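Local atomic coordinates of zona occludens toxin N-terminal domain-containing protein (Neisseria meningitidis MC58, PDB entry 2R2A), a protein that is of unknown function but belongs to the zonular occludens toxin family, with an N-terminal domain of P-loop NTPase type that probably binds nucleotide. Residues 107-110 / 111-115. Residues are numbered along the deposited sequence; the frame is centred on the assembly and turned at random.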
# COMPACT_ATOMS: atom_id res chain seq x y z
N SER A 107 5.56 -18.30 -14.90
CA SER A 107 6.75 -18.56 -14.12
C SER A 107 6.32 -19.01 -12.73
O SER A 107 5.17 -18.76 -12.30
CB SER A 107 7.62 -17.31 -14.05
OG SER A 107 6.94 -16.25 -13.41
N LYS A 108 7.21 -19.69 -12.01
CA LYS A 108 6.93 -20.13 -10.65
C LYS A 108 6.53 -18.91 -9.78
O LYS A 108 7.07 -17.80 -9.96
CB LYS A 108 8.17 -20.83 -10.10
CG LYS A 108 8.04 -21.50 -8.73
CD LYS A 108 8.47 -20.55 -7.61
CE LYS A 108 8.89 -21.29 -6.34
NZ LYS A 108 8.66 -20.39 -5.16
N ILE A 109 5.57 -19.11 -8.87
CA ILE A 109 5.10 -18.03 -8.01
C ILE A 109 5.91 -17.98 -6.71
O ILE A 109 5.95 -18.96 -5.97
CB ILE A 109 3.53 -18.03 -7.83
CG1 ILE A 109 3.09 -17.16 -6.65
CG2 ILE A 109 2.97 -19.44 -7.69
CD1 ILE A 109 1.58 -17.09 -6.51
N PRO A 110 6.59 -16.84 -6.46
CA PRO A 110 7.48 -16.78 -5.30
C PRO A 110 6.71 -16.90 -3.99
O PRO A 110 5.53 -16.58 -3.93
CB PRO A 110 8.10 -15.39 -5.39
CG PRO A 110 7.83 -14.91 -6.76
CD PRO A 110 6.55 -15.55 -7.17
N GLU A 111 7.40 -17.34 -2.94
CA GLU A 111 6.78 -17.47 -1.63
C GLU A 111 6.22 -16.13 -1.13
O GLU A 111 5.15 -16.11 -0.52
CB GLU A 111 7.76 -18.05 -0.64
CG GLU A 111 7.93 -19.54 -0.80
CD GLU A 111 8.53 -20.15 0.42
OE1 GLU A 111 7.86 -20.16 1.48
OE2 GLU A 111 9.69 -20.62 0.32
N ASN A 112 6.93 -15.04 -1.39
CA ASN A 112 6.48 -13.70 -0.94
C ASN A 112 5.26 -13.13 -1.68
O ASN A 112 4.69 -12.10 -1.31
CB ASN A 112 7.62 -12.67 -0.91
CG ASN A 112 7.38 -11.57 0.12
OD1 ASN A 112 6.97 -11.86 1.25
ND2 ASN A 112 7.62 -10.31 -0.26
N VAL A 113 4.84 -13.84 -2.73
CA VAL A 113 3.59 -13.55 -3.42
C VAL A 113 2.51 -14.56 -3.04
O VAL A 113 1.36 -14.16 -2.87
CB VAL A 113 3.79 -13.55 -4.98
CG1 VAL A 113 2.46 -13.46 -5.76
CG2 VAL A 113 4.74 -12.43 -5.42
N GLN A 114 2.87 -15.85 -2.92
CA GLN A 114 1.90 -16.94 -2.69
C GLN A 114 0.97 -16.69 -1.51
O GLN A 114 -0.20 -17.09 -1.52
CB GLN A 114 2.61 -18.30 -2.48
CG GLN A 114 3.36 -18.81 -3.71
CD GLN A 114 3.96 -20.18 -3.55
OE1 GLN A 114 4.33 -20.60 -2.45
NE2 GLN A 114 4.08 -20.89 -4.67
N TRP A 115 1.51 -16.06 -0.47
CA TRP A 115 0.77 -15.85 0.79
C TRP A 115 -0.31 -14.79 0.69
O TRP A 115 -1.22 -14.75 1.52
CB TRP A 115 1.74 -15.50 1.92
CG TRP A 115 2.27 -14.11 1.85
CD1 TRP A 115 3.34 -13.69 1.12
CD2 TRP A 115 1.77 -12.96 2.54
NE1 TRP A 115 3.54 -12.34 1.30
CE2 TRP A 115 2.58 -11.86 2.16
CE3 TRP A 115 0.70 -12.73 3.43
CZ2 TRP A 115 2.38 -10.57 2.66
CZ3 TRP A 115 0.50 -11.44 3.92
CH2 TRP A 115 1.33 -10.37 3.51
O HOH W 1 10.02 -18.15 -3.66
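Pro110 takes the N-cap position of helix 111-114, and its carbonyl O accepts the first two helical backbone bonds. Gln114 N lies 2.9 Å from Pro110 O, nearly in line with the C=O bond. Val113 N, at 3.1 Å from Pro110 O, comes from above the carbonyl plane, 60° out of it. The proline ring runs alongside Val113, with CD of Pro110 4.0 Å from CG2 of Val113. Ile109 and Gln114 each have two conformers, and their contacts are those of one. In it, CG1 of Val113 meets CD1 of Ile109 at 3.8 Å. Ile109 holds CG1 anti to its own N (chi1 165°), which brings that branch onto the helix side, near CG of Gln114. The amide NE2 of Gln114 approaches Ile109 O, but at an angle too poor for a hydrogen bond. Lys108 bends at chi2 (-93°) and donates a hydrogen bond from NZ to Ile109 O (3.2 Å), from above the carbonyl plane. A water accepts from both Lys108 NZ and Glu111 N, the latter at 2.8 Å. Asn112 points elsewhere: OD1 accepts from Tyr78 N and ND2 donates to Ala74 O, tying the turn to helix 77-80 and the loop before it. Proline offers no polar side chain as a cap. The water takes the N-H of Glu111, Pro110 O those of Val113 and Gln114, while a small apolar patch joins the incoming loop to the helix.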